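Local structure of response regulator receiver protein (Desulfuromonas acetoxidans, 2ZAY) at residues A[9-14]-A[33-38]; A[51-56]-A[81-86]; A[85-90]-A[103-108]. The protein probably acts in two-component signal transduction as a response regulator, the part described here being its CheY-like receiver domain. All blocks are in the same frame, centred on the assembly; numbering follows the deposited sequence.

The chain starts on strand 9-14, runs through helix 22-31 and returns on strand 33-38, where contact 1 closes the first loop before contact 2 opens. Helix 41-51 leads into 51-56, whose end joins the central sheet on the other edge of strand 9-14. After helix 67-75, segment 81-86 closes contact 2. Contact 3 begins on the same strand and closes after helix 94-103. The loops follow one another, the second and third overlapping only at Val85 and Ile86, and none nests or crosses. They cover three of the four strand pairings of the parallel sheet, ordered 33-38, 9-14, 55-59, 85-89 and 107-110; at the fourth, 9-14 with 55-59, contacts 1 and 2 touch through Arg10 and His54.

Contact 1: A[9-14]-A[33-38]; sequences WRIMLV and FDIIQC
Phe33 turns the edge of its ring to Trp9, whose CB lies near the ring plane, 3.8 Å from Phe33 CD1. The same ring carbon meets Ile11 CG1, also at 3.8 Å, and so fills the corner between two side chains of the partner strand. Asp34, on the other face of the sheet, joins through its backbone: its N bonds to Trp9 O at 2.8 Å, nearly straight at 170°, and its O accepts the N-H of Ile11. Ile35 returns to the face of Phe33. Its CG1 stands anti to the carbonyl carbon, and the bend at the next torsion (chi2 -61°) brings CD1 to 3.7 Å from Ile11 CB. Ile36 is held by both its backbone N and its O, the N giving to Ile11 O at 2.8 Å and the O taking from Leu13 N at 2.7 Å. Its CG2 lies 4.1 Å from CE of Met12, whose chain is extended as far as the sulfur and bends only there. Cys38 continues the ladder by giving its N-H to Leu13 O, and its SG sits 4.0 Å from Met12 SD. Cutting Met12 back to an alanine would probably leave Cys38 SG and Ile36 CG2 without this neighbour and open a gap beside helix 41-51. That helix covers the Met12, Val14 and Ile36 face, while helices 22-31 and 115-129 pack on the face of Phe33, Ile35 and Leu13. Helix 22-31 makes the beta-alpha-beta crossover between the two strands, and strand 55-59 bonds to the other edge of strand 9-14.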
ATOM      1  N   TRP A   9       3.875 -13.120  -5.944  1.00 38.64           N
ATOM      2  CA  TRP A   9       3.748 -12.052  -4.957  1.00 32.40           C
ATOM      3  C   TRP A   9       2.380 -11.373  -5.002  1.00 29.43           C
ATOM      4  O   TRP A   9       2.014 -10.755  -6.009  1.00 29.62           O
ATOM      5  CB  TRP A   9       4.839 -11.003  -5.168  1.00 31.20           C
ATOM      6  CG  TRP A   9       6.247 -11.510  -4.954  1.00 31.96           C
ATOM      7  CD1 TRP A   9       7.191 -11.743  -5.912  1.00 32.48           C
ATOM      8  CD2 TRP A   9       6.871 -11.814  -3.697  1.00 30.44           C
ATOM      9  NE1 TRP A   9       8.365 -12.168  -5.332  1.00 31.81           N
ATOM     10  CE2 TRP A   9       8.195 -12.220  -3.974  1.00 30.58           C
ATOM     11  CE3 TRP A   9       6.437 -11.781  -2.365  1.00 29.61           C
ATOM     12  CZ2 TRP A   9       9.093 -12.588  -2.968  1.00 31.31           C
ATOM     13  CZ3 TRP A   9       7.334 -12.149  -1.360  1.00 30.92           C
ATOM     14  CH2 TRP A   9       8.647 -12.547  -1.671  1.00 31.09           C
ATOM     15  N   ARG A  10       1.631 -11.489  -3.907  1.00 25.61           N
ATOM     16  CA  ARG A  10       0.314 -10.869  -3.807  1.00 24.16           C
ATOM     17  C   ARG A  10       0.527  -9.470  -3.259  1.00 23.43           C
ATOM     18  O   ARG A  10       1.130  -9.304  -2.200  1.00 21.00           O
ATOM     19  CB  ARG A  10      -0.593 -11.631  -2.833  1.00 23.82           C
ATOM     20  CG  ARG A  10      -0.787 -13.108  -3.151  1.00 28.91           C
ATOM     21  CD  ARG A  10      -1.440 -13.838  -1.968  1.00 31.66           C
ATOM     22  NE  ARG A  10      -0.943 -15.206  -1.880  1.00 38.72           N
ATOM     23  CZ  ARG A  10      -0.214 -15.682  -0.879  1.00 38.39           C
ATOM     24  NH1 ARG A  10       0.113 -14.909   0.150  1.00 36.10           N
ATOM     25  NH2 ARG A  10       0.204 -16.941  -0.916  1.00 44.59           N
ATOM     26  N   ILE A  11       0.027  -8.471  -3.974  1.00 22.83           N
ATOM     27  CA  ILE A  11       0.174  -7.089  -3.543  1.00 22.34           C
ATOM     28  C   ILE A  11      -1.203  -6.437  -3.480  1.00 23.77           C
ATOM     29  O   ILE A  11      -1.891  -6.372  -4.494  1.00 24.45           O
ATOM     30  CB  ILE A  11       1.046  -6.287  -4.545  1.00 23.61           C
ATOM     31  CG1 ILE A  11       2.396  -6.981  -4.750  1.00 22.39           C
ATOM     32  CG2 ILE A  11       1.246  -4.861  -4.040  1.00 24.26           C
ATOM     33  CD1 ILE A  11       3.317  -6.937  -3.543  1.00 25.21           C
ATOM     34  N   MET A  12      -1.621  -5.973  -2.306  1.00 21.46           N
ATOM     35  CA  MET A  12      -2.919  -5.308  -2.217  1.00 23.43           C
ATOM     36  C   MET A  12      -2.716  -3.806  -2.358  1.00 23.60           C
ATOM     37  O   MET A  12      -1.837  -3.230  -1.723  1.00 25.77           O
ATOM     38  CB  MET A  12      -3.621  -5.610  -0.886  1.00 23.53           C
ATOM     39  CG  MET A  12      -4.953  -4.842  -0.695  1.00 25.13           C
ATOM     40  SD  MET A  12      -5.896  -5.251   0.837  1.00 21.40           S
ATOM     41  CE  MET A  12      -6.284  -6.823   0.541  1.00 26.23           C
ATOM     42  N   LEU A  13      -3.521  -3.178  -3.209  1.00 22.17           N
ATOM     43  CA  LEU A  13      -3.441  -1.733  -3.417  1.00 23.66           C
ATOM     44  C   LEU A  13      -4.780  -1.101  -3.021  1.00 22.72           C
ATOM     45  O   LEU A  13      -5.823  -1.500  -3.529  1.00 24.33           O
ATOM     46  CB  LEU A  13      -3.142  -1.445  -4.889  1.00 24.74           C
ATOM     47  CG  LEU A  13      -3.165   0.003  -5.371  1.00 29.61           C
ATOM     48  CD1 LEU A  13      -2.114   0.808  -4.627  1.00 29.40           C
ATOM     49  CD2 LEU A  13      -2.900   0.035  -6.878  1.00 29.78           C
ATOM     50  N   VAL A  14      -4.744  -0.122  -2.118  1.00 21.69           N
ATOM     51  CA  VAL A  14      -5.956   0.558  -1.649  1.00 21.54           C
ATOM     52  C   VAL A  14      -5.871   2.042  -2.029  1.00 23.73           C
ATOM     53  O   VAL A  14      -4.968   2.751  -1.582  1.00 22.65           O
ATOM     54  CB  VAL A  14      -6.093   0.468  -0.102  1.00 21.36           C
ATOM     55  CG1 VAL A  14      -7.494   0.894   0.316  1.00 20.57           C
ATOM     56  CG2 VAL A  14      -5.788  -0.939   0.380  1.00 21.23           C
ATOM     57  N   PHE A  33       3.599  -9.204 -10.437  1.00 32.76           N
ATOM     58  CA  PHE A  33       2.856  -8.991  -9.203  1.00 30.49           C
ATOM     59  C   PHE A  33       1.376  -9.294  -9.415  1.00 30.71           C
ATOM     60  O   PHE A  33       0.808  -8.960 -10.452  1.00 28.81           O
ATOM     61  CB  PHE A  33       3.018  -7.544  -8.716  1.00 29.41           C
ATOM     62  CG  PHE A  33       4.430  -7.183  -8.344  1.00 30.38           C
ATOM     63  CD1 PHE A  33       5.084  -7.855  -7.314  1.00 32.04           C
ATOM     64  CD2 PHE A  33       5.108  -6.181  -9.030  1.00 30.13           C
ATOM     65  CE1 PHE A  33       6.398  -7.536  -6.972  1.00 32.95           C
ATOM     66  CE2 PHE A  33       6.423  -5.851  -8.699  1.00 34.01           C
ATOM     67  CZ  PHE A  33       7.071  -6.531  -7.665  1.00 34.46           C
ATOM     68  N   ASP A  34       0.770  -9.947  -8.430  1.00 30.56           N
ATOM     69  CA  ASP A  34      -0.650 -10.278  -8.471  1.00 31.24           C
ATOM     70  C   ASP A  34      -1.320  -9.143  -7.696  1.00 30.32           C
ATOM     71  O   ASP A  34      -1.308  -9.141  -6.465  1.00 27.13           O
ATOM     72  CB  ASP A  34      -0.897 -11.613  -7.767  1.00 31.70           C
ATOM     73  CG  ASP A  34      -2.323 -12.103  -7.922  1.00 35.48           C
ATOM     74  OD1 ASP A  34      -3.183 -11.328  -8.400  1.00 34.52           O
ATOM     75  OD2 ASP A  34      -2.583 -13.267  -7.556  1.00 36.21           O
ATOM     76  N   ILE A  35      -1.893  -8.183  -8.415  1.00 29.67           N
ATOM     77  CA  ILE A  35      -2.514  -7.025  -7.778  1.00 30.24           C
ATOM     78  C   ILE A  35      -3.967  -7.185  -7.337  1.00 30.40           C
ATOM     79  O   ILE A  35      -4.857  -7.496  -8.130  1.00 31.40           O
ATOM     80  CB  ILE A  35      -2.432  -5.782  -8.689  1.00 32.02           C
ATOM     81  CG1 ILE A  35      -0.981  -5.530  -9.101  1.00 31.97           C
ATOM     82  CG2 ILE A  35      -2.999  -4.572  -7.969  1.00 31.85           C
ATOM     83  CD1 ILE A  35      -0.036  -5.268  -7.941  1.00 35.97           C
ATOM     84  N   ILE A  36      -4.188  -6.956  -6.049  1.00 26.41           N
ATOM     85  CA  ILE A  36      -5.508  -7.032  -5.449  1.00 25.01           C
ATOM     86  C   ILE A  36      -5.892  -5.571  -5.238  1.00 25.66           C
ATOM     87  O   ILE A  36      -5.229  -4.857  -4.488  1.00 24.36           O
ATOM     88  CB  ILE A  36      -5.443  -7.785  -4.093  1.00 25.27           C
ATOM     89  CG1 ILE A  36      -4.992  -9.235  -4.338  1.00 23.99           C
ATOM     90  CG2 ILE A  36      -6.798  -7.738  -3.394  1.00 24.66           C
ATOM     91  CD1 ILE A  36      -4.628  -9.996  -3.073  1.00 25.69           C
ATOM     92  N   GLN A  37      -6.953  -5.125  -5.906  1.00 25.24           N
ATOM     93  CA  GLN A  37      -7.377  -3.725  -5.816  1.00 27.09           C
ATOM     94  C   GLN A  37      -8.584  -3.442  -4.936  1.00 26.16           C
ATOM     95  O   GLN A  37      -9.642  -4.030  -5.124  1.00 26.84           O
ATOM     96  CB  GLN A  37      -7.681  -3.183  -7.212  1.00 28.27           C
ATOM     97  CG  GLN A  37      -6.549  -3.306  -8.204  1.00 31.22           C
ATOM     98  CD  GLN A  37      -6.886  -2.650  -9.527  1.00 33.17           C
ATOM     99  OE1 GLN A  37      -7.244  -1.475  -9.571  1.00 35.45           O
ATOM    100  NE2 GLN A  37      -6.770  -3.406 -10.614  1.00 35.82           N
ATOM    101  N   CYS A  38      -8.422  -2.515  -3.992  1.00 26.27           N
ATOM    102  CA  CYS A  38      -9.500  -2.115  -3.097  1.00 26.72           C
ATOM    103  C   CYS A  38      -9.723  -0.606  -3.224  1.00 28.63           C
ATOM    104  O   CYS A  38      -8.767   0.177  -3.254  1.00 25.98           O
ATOM    105  CB  CYS A  38      -9.156  -2.478  -1.653  1.00 28.65           C
ATOM    106  SG  CYS A  38      -9.047  -4.265  -1.375  1.00 32.60           S
TER

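Contact 2: A[51-56]-A[81-86]; sequences THPHLI and ASIPVI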
ATOM      1  N   THR A  51      -6.946 -12.735   2.024  1.00 24.10           N
ATOM      2  CA  THR A  51      -6.075 -12.928   0.867  1.00 23.85           C
ATOM      3  C   THR A  51      -4.599 -12.927   1.237  1.00 22.06           C
ATOM      4  O   THR A  51      -3.751 -13.287   0.424  1.00 22.22           O
ATOM      5  CB  THR A  51      -6.306 -11.856  -0.219  1.00 25.55           C
ATOM      6  OG1 THR A  51      -5.808 -10.594   0.239  1.00 26.17           O
ATOM      7  CG2 THR A  51      -7.793 -11.728  -0.543  1.00 25.93           C
ATOM      8  N   HIS A  52      -4.287 -12.496   2.458  1.00 22.91           N
ATOM      9  CA  HIS A  52      -2.906 -12.500   2.931  1.00 19.43           C
ATOM     10  C   HIS A  52      -1.891 -11.912   1.945  1.00 19.78           C
ATOM     11  O   HIS A  52      -0.941 -12.595   1.537  1.00 20.04           O
ATOM     12  CB  HIS A  52      -2.498 -13.941   3.257  1.00 20.65           C
ATOM     13  CG  HIS A  52      -3.488 -14.665   4.113  1.00 21.73           C
ATOM     14  ND1 HIS A  52      -3.559 -14.496   5.478  1.00 22.32           N
ATOM     15  CD2 HIS A  52      -4.486 -15.521   3.788  1.00 22.29           C
ATOM     16  CE1 HIS A  52      -4.559 -15.215   5.958  1.00 22.35           C
ATOM     17  NE2 HIS A  52      -5.138 -15.845   4.952  1.00 22.44           N
ATOM     18  N   PRO A  53      -2.065 -10.642   1.544  1.00 19.35           N
ATOM     19  CA  PRO A  53      -1.095 -10.066   0.606  1.00 18.35           C
ATOM     20  C   PRO A  53       0.299 -10.054   1.241  1.00 19.62           C
ATOM     21  O   PRO A  53       0.416  -9.982   2.465  1.00 18.35           O
ATOM     22  CB  PRO A  53      -1.630  -8.654   0.382  1.00 19.83           C
ATOM     23  CG  PRO A  53      -2.302  -8.338   1.707  1.00 19.54           C
ATOM     24  CD  PRO A  53      -3.041  -9.629   1.984  1.00 17.78           C
ATOM     25  N   HIS A  54       1.343 -10.127   0.419  1.00 18.23           N
ATOM     26  CA  HIS A  54       2.710 -10.097   0.944  1.00 20.07           C
ATOM     27  C   HIS A  54       3.080  -8.670   1.326  1.00 19.79           C
ATOM     28  O   HIS A  54       3.945  -8.436   2.170  1.00 20.85           O
ATOM     29  CB  HIS A  54       3.716 -10.599  -0.095  1.00 21.04           C
ATOM     30  CG  HIS A  54       3.595 -12.057  -0.408  1.00 22.77           C
ATOM     31  ND1 HIS A  54       2.820 -12.534  -1.443  1.00 21.52           N
ATOM     32  CD2 HIS A  54       4.147 -13.145   0.183  1.00 24.78           C
ATOM     33  CE1 HIS A  54       2.902 -13.853  -1.479  1.00 24.91           C
ATOM     34  NE2 HIS A  54       3.700 -14.249  -0.503  1.00 23.86           N
ATOM     35  N   LEU A  55       2.425  -7.713   0.680  1.00 19.71           N
ATOM     36  CA  LEU A  55       2.690  -6.306   0.948  1.00 19.64           C
ATOM     37  C   LEU A  55       1.447  -5.496   0.607  1.00 19.14           C
ATOM     38  O   LEU A  55       0.695  -5.852  -0.296  1.00 19.79           O
ATOM     39  CB  LEU A  55       3.895  -5.835   0.125  1.00 21.50           C
ATOM     40  CG  LEU A  55       4.337  -4.391   0.368  1.00 22.27           C
ATOM     41  CD1 LEU A  55       5.836  -4.260   0.138  1.00 28.54           C
ATOM     42  CD2 LEU A  55       3.563  -3.475  -0.550  1.00 26.17           C
ATOM     43  N   ILE A  56       1.241  -4.402   1.333  1.00 17.78           N
ATOM     44  CA  ILE A  56       0.070  -3.564   1.122  1.00 18.28           C
ATOM     45  C   ILE A  56       0.487  -2.148   0.784  1.00 19.17           C
ATOM     46  O   ILE A  56       1.421  -1.604   1.378  1.00 19.34           O
ATOM     47  CB  ILE A  56      -0.823  -3.558   2.392  1.00 17.77           C
ATOM     48  CG1 ILE A  56      -1.336  -4.980   2.655  1.00 17.02           C
ATOM     49  CG2 ILE A  56      -1.980  -2.571   2.231  1.00 16.05           C
ATOM     50  CD1 ILE A  56      -2.013  -5.156   3.995  1.00 19.99           C
ATOM     51  N   ALA A  81      -0.910  -8.220  11.059  1.00 20.29           N
ATOM     52  CA  ALA A  81      -0.091  -7.305  11.852  1.00 20.64           C
ATOM     53  C   ALA A  81       1.361  -7.118  11.437  1.00 21.68           C
ATOM     54  O   ALA A  81       1.965  -6.093  11.768  1.00 20.05           O
ATOM     55  CB  ALA A  81      -0.157  -7.706  13.316  1.00 21.19           C
ATOM     56  N   SER A  82       1.932  -8.099  10.740  1.00 18.11           N
ATOM     57  CA  SER A  82       3.318  -7.990  10.308  1.00 21.24           C
ATOM     58  C   SER A  82       3.495  -7.732   8.816  1.00 20.58           C
ATOM     59  O   SER A  82       4.623  -7.613   8.347  1.00 21.38           O
ATOM     60  CB  SER A  82       4.110  -9.243  10.702  1.00 21.91           C
ATOM     61  OG  SER A  82       4.315  -9.287  12.104  1.00 24.78           O
ATOM     62  N   ILE A  83       2.397  -7.642   8.067  1.00 20.17           N
ATOM     63  CA  ILE A  83       2.505  -7.383   6.625  1.00 19.77           C
ATOM     64  C   ILE A  83       3.023  -5.964   6.427  1.00 19.87           C
ATOM     65  O   ILE A  83       2.508  -5.026   7.030  1.00 19.40           O
ATOM     66  CB  ILE A  83       1.144  -7.501   5.923  1.00 19.32           C
ATOM     67  CG1 ILE A  83       0.622  -8.940   6.023  1.00 21.04           C
ATOM     68  CG2 ILE A  83       1.282  -7.065   4.465  1.00 19.55           C
ATOM     69  CD1 ILE A  83      -0.814  -9.115   5.496  1.00 20.94           C
ATOM     70  N   PRO A  84       4.053  -5.783   5.585  1.00 19.80           N
ATOM     71  CA  PRO A  84       4.563  -4.420   5.387  1.00 19.43           C
ATOM     72  C   PRO A  84       3.573  -3.534   4.642  1.00 19.32           C
ATOM     73  O   PRO A  84       2.852  -4.000   3.758  1.00 19.61           O
ATOM     74  CB  PRO A  84       5.859  -4.639   4.605  1.00 20.09           C
ATOM     75  CG  PRO A  84       5.580  -5.902   3.821  1.00 19.09           C
ATOM     76  CD  PRO A  84       4.872  -6.767   4.850  1.00 20.15           C
ATOM     77  N   VAL A  85       3.541  -2.257   5.005  1.00 18.24           N
ATOM     78  CA  VAL A  85       2.617  -1.316   4.370  1.00 18.05           C
ATOM     79  C   VAL A  85       3.358  -0.097   3.832  1.00 18.04           C
ATOM     80  O   VAL A  85       4.122   0.550   4.555  1.00 18.43           O
ATOM     81  CB  VAL A  85       1.523  -0.840   5.372  1.00 16.74           C
ATOM     82  CG1 VAL A  85       0.463  -0.006   4.636  1.00 18.79           C
ATOM     83  CG2 VAL A  85       0.864  -2.050   6.046  1.00 17.92           C
ATOM     84  N   ILE A  86       3.138   0.201   2.555  1.00 17.36           N
ATOM     85  CA  ILE A  86       3.754   1.357   1.905  1.00 17.14           C
ATOM     86  C   ILE A  86       2.679   2.424   1.755  1.00 18.76           C
ATOM     87  O   ILE A  86       1.557   2.116   1.348  1.00 19.96           O
ATOM     88  CB  ILE A  86       4.273   1.017   0.482  1.00 17.24           C
ATOM     89  CG1 ILE A  86       5.501   0.100   0.564  1.00 16.34           C
ATOM     90  CG2 ILE A  86       4.626   2.316  -0.273  1.00 16.69           C
ATOM     91  CD1 ILE A  86       6.039  -0.284  -0.801  1.00 18.47           C
TER
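Ile56 pairs in parallel with Val85 through two backbone hydrogen bonds, its N reaching Pro84 O at 2.9 Å and its O taking the N-H of Ile86 at 2.8 Å, so that a single residue is held between the two that flank its partner. Ahead of this pair the chains meet through side chains and carbonyls. Ile83 points its CB toward segment 51-56 and divides its branches between two partners. With CG1 anti to the carbonyl carbon (chi1 -64°), its CG2 is turned to Ile56 CG1 at 3.8 Å, the two side chains crossing at about a right angle; its CD1 approaches Pro53 O at 3.4 Å and also reaches the ring carbon Pro53 CG. Pro84, which has no N-H to offer, brings its CD to 3.3 Å from His54 O, a carbonyl that is hydrogen-bonded to the hydroxyl of Tyr130. The two strands entered here, 55-59 and 85-89, belong to one beta-alpha-beta unit of the receiver fold, connected by helix 67-75, and are neighbours in its central parallel sheet. On the face covered by helix 115-129, Leu55 lies across the Pro84 ring at about a right angle, CG to CG 4.0 Å. The CD2 branch of Leu55 touches Ile86 CD1, also at 4.0 Å, extending this apolar row along the strand. Ile56 and Val85 occupy the other face, their CG2 and CG1 a loose 4.3 Å apart, where helix 67-75 packs on them through Leu74 and Phe71. His54 directs its CB away from segment 81-86, and its ND1 accepts the backbone N-H of Arg10.

Contact 3: A[85-90]-A[103-108]; sequences VIALSG and MGFIDF
Phe105 sets its ring obliquely against strand 85-89, with CE1 3.5 Å from Val85 CG1 and CD1 3.6 Å from the methyl of Ala87. Phe108 reaches the same methyl from further along the strand, its CD1 4.0 Å from Ala87 CB. With CG anti to the backbone N (chi1 179°), the Phe108 ring extends on to Ser89, where CZ lies 3.6 Å from Ser89 CB. Ala87 is thus flanked by two aromatic rings. On the sheet face opposite Ala87 and Phe108, Ile86 and Asp107 lie side by side, pointing the same way, while the Ile86 and Ile106 side chains cross at a slant, CG1 to CG2 3.6 Å. The Asp107 carboxylate leads away from Ile86: OD1 takes the N-H of Phe108 on its anti side, somewhat out of plane, and OD2 forms a salt bridge with Arg121. Backbone bonds fix the register, a bent one (140°) from Ile106 N to Val85 O at 2.8 Å and a straighter one from Ala87 N to Asp107 O at 3.0 Å. A water bridges Val85 N and Gly104 O, just where a Schellman motif at Gly104 ends helix 94-103. Ser89 OG bonds to Glu96 and the backbone N of Arg91 and Ala92. Ser89 and Phe108, on the two strands of this beta-alpha-beta unit, probably occupy the Ser/Thr and aromatic positions that link phosphorylation site and output surface in CheY-like receivers.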
ATOM      1  N   VAL A  85       3.541  -2.257   5.005  1.00 18.24           N
ATOM      2  CA  VAL A  85       2.617  -1.316   4.370  1.00 18.05           C
ATOM      3  C   VAL A  85       3.358  -0.097   3.832  1.00 18.04           C
ATOM      4  O   VAL A  85       4.122   0.550   4.555  1.00 18.43           O
ATOM      5  CB  VAL A  85       1.523  -0.840   5.372  1.00 16.74           C
ATOM      6  CG1 VAL A  85       0.463  -0.006   4.636  1.00 18.79           C
ATOM      7  CG2 VAL A  85       0.864  -2.050   6.046  1.00 17.92           C
ATOM      8  N   ILE A  86       3.138   0.201   2.555  1.00 17.36           N
ATOM      9  CA  ILE A  86       3.754   1.357   1.905  1.00 17.14           C
ATOM     10  C   ILE A  86       2.679   2.424   1.755  1.00 18.76           C
ATOM     11  O   ILE A  86       1.557   2.116   1.348  1.00 19.96           O
ATOM     12  CB  ILE A  86       4.273   1.017   0.482  1.00 17.24           C
ATOM     13  CG1 ILE A  86       5.501   0.100   0.564  1.00 16.34           C
ATOM     14  CG2 ILE A  86       4.626   2.316  -0.273  1.00 16.69           C
ATOM     15  CD1 ILE A  86       6.039  -0.284  -0.801  1.00 18.47           C
ATOM     16  N   ALA A  87       3.004   3.668   2.095  1.00 18.95           N
ATOM     17  CA  ALA A  87       2.043   4.751   1.951  1.00 20.23           C
ATOM     18  C   ALA A  87       2.274   5.509   0.653  1.00 20.10           C
ATOM     19  O   ALA A  87       3.412   5.763   0.261  1.00 20.46           O
ATOM     20  CB  ALA A  87       2.137   5.718   3.134  1.00 19.10           C
ATOM     21  N   LEU A  88       1.176   5.861  -0.004  1.00 21.71           N
ATOM     22  CA  LEU A  88       1.197   6.621  -1.244  1.00 23.64           C
ATOM     23  C   LEU A  88       0.463   7.916  -0.910  1.00 23.64           C
ATOM     24  O   LEU A  88      -0.649   7.884  -0.398  1.00 24.04           O
ATOM     25  CB  LEU A  88       0.449   5.855  -2.336  1.00 26.06           C
ATOM     26  CG  LEU A  88       1.251   5.288  -3.508  1.00 30.17           C
ATOM     27  CD1 LEU A  88       2.490   4.557  -3.023  1.00 28.58           C
ATOM     28  CD2 LEU A  88       0.341   4.369  -4.320  1.00 32.10           C
ATOM     29  N   SER A  89       1.072   9.063  -1.179  1.00 25.40           N
ATOM     30  CA  SER A  89       0.387  10.300  -0.846  1.00 25.58           C
ATOM     31  C   SER A  89       0.508  11.384  -1.892  1.00 26.67           C
ATOM     32  O   SER A  89       1.579  11.607  -2.462  1.00 23.54           O
ATOM     33  CB  SER A  89       0.886  10.838   0.495  1.00 27.17           C
ATOM     34  OG  SER A  89       0.275  12.085   0.787  1.00 26.74           O
ATOM     35  N   GLY A  90      -0.614  12.053  -2.133  1.00 28.58           N
ATOM     36  CA  GLY A  90      -0.644  13.134  -3.095  1.00 32.25           C
ATOM     37  C   GLY A  90      -0.248  14.454  -2.460  1.00 32.71           C
ATOM     38  O   GLY A  90      -0.223  15.483  -3.132  1.00 34.51           O
ATOM     39  N   MET A 103       5.468   6.100  12.311  1.00 23.96           N
ATOM     40  CA  MET A 103       4.367   5.206  12.697  1.00 24.59           C
ATOM     41  C   MET A 103       4.656   3.740  12.418  1.00 23.93           C
ATOM     42  O   MET A 103       4.105   2.854  13.082  1.00 24.72           O
ATOM     43  CB  MET A 103       3.117   5.530  11.888  1.00 26.70           C
ATOM     44  CG  MET A 103       2.101   6.389  12.542  1.00 29.39           C
ATOM     45  SD  MET A 103       0.753   6.563  11.377  1.00 18.59           S
ATOM     46  CE  MET A 103      -0.219   5.117  11.738  1.00 22.08           C
ATOM     47  N   GLY A 104       5.466   3.481  11.396  1.00 21.25           N
ATOM     48  CA  GLY A 104       5.774   2.104  11.059  1.00 20.80           C
ATOM     49  C   GLY A 104       5.553   1.750   9.599  1.00 20.15           C
ATOM     50  O   GLY A 104       5.788   0.605   9.195  1.00 18.30           O
ATOM     51  N   PHE A 105       5.072   2.699   8.800  1.00 18.12           N
ATOM     52  CA  PHE A 105       4.897   2.422   7.376  1.00 19.30           C
ATOM     53  C   PHE A 105       6.289   2.040   6.879  1.00 19.28           C
ATOM     54  O   PHE A 105       7.273   2.712   7.202  1.00 17.66           O
ATOM     55  CB  PHE A 105       4.379   3.662   6.639  1.00 18.84           C
ATOM     56  CG  PHE A 105       2.873   3.802   6.674  1.00 20.33           C
ATOM     57  CD1 PHE A 105       2.085   3.213   5.693  1.00 18.93           C
ATOM     58  CD2 PHE A 105       2.245   4.493   7.713  1.00 20.62           C
ATOM     59  CE1 PHE A 105       0.681   3.303   5.742  1.00 19.78           C
ATOM     60  CE2 PHE A 105       0.842   4.589   7.772  1.00 20.24           C
ATOM     61  CZ  PHE A 105       0.065   3.993   6.787  1.00 20.51           C
ATOM     62  N   ILE A 106       6.382   0.965   6.103  1.00 16.48           N
ATOM     63  CA  ILE A 106       7.693   0.513   5.639  1.00 19.03           C
ATOM     64  C   ILE A 106       8.336   1.432   4.601  1.00 18.69           C
ATOM     65  O   ILE A 106       9.560   1.432   4.434  1.00 20.22           O
ATOM     66  CB  ILE A 106       7.616  -0.935   5.099  1.00 19.39           C
ATOM     67  CG1 ILE A 106       8.987  -1.597   5.231  1.00 23.77           C
ATOM     68  CG2 ILE A 106       7.118  -0.937   3.667  1.00 19.79           C
ATOM     69  CD1 ILE A 106       8.951  -3.091   5.020  1.00 27.27           C
ATOM     70  N   ASP A 107       7.520   2.198   3.887  1.00 18.03           N
ATOM     71  CA  ASP A 107       8.038   3.153   2.905  1.00 19.19           C
ATOM     72  C   ASP A 107       6.968   4.207   2.627  1.00 18.62           C
ATOM     73  O   ASP A 107       5.807   4.054   3.027  1.00 17.72           O
ATOM     74  CB  ASP A 107       8.449   2.465   1.590  1.00 19.41           C
ATOM     75  CG  ASP A 107       9.576   3.215   0.864  1.00 22.85           C
ATOM     76  OD1 ASP A 107       9.741   4.435   1.096  1.00 25.49           O
ATOM     77  OD2 ASP A 107      10.298   2.593   0.055  1.00 22.90           O
ATOM     78  N   PHE A 108       7.372   5.279   1.955  1.00 18.50           N
ATOM     79  CA  PHE A 108       6.471   6.378   1.622  1.00 20.72           C
ATOM     80  C   PHE A 108       6.796   6.843   0.207  1.00 22.30           C
ATOM     81  O   PHE A 108       7.953   7.149  -0.100  1.00 22.53           O
ATOM     82  CB  PHE A 108       6.676   7.526   2.608  1.00 22.22           C
ATOM     83  CG  PHE A 108       5.816   8.728   2.331  1.00 23.85           C
ATOM     84  CD1 PHE A 108       4.563   8.854   2.920  1.00 25.30           C
ATOM     85  CD2 PHE A 108       6.263   9.735   1.477  1.00 27.81           C
ATOM     86  CE1 PHE A 108       3.761   9.970   2.668  1.00 27.94           C
ATOM     87  CE2 PHE A 108       5.473  10.857   1.213  1.00 28.82           C
ATOM     88  CZ  PHE A 108       4.218  10.974   1.812  1.00 28.93           C
TER
HETATM   89  O   HOH W   1       4.948  -1.382   7.631  1.00 22.65           O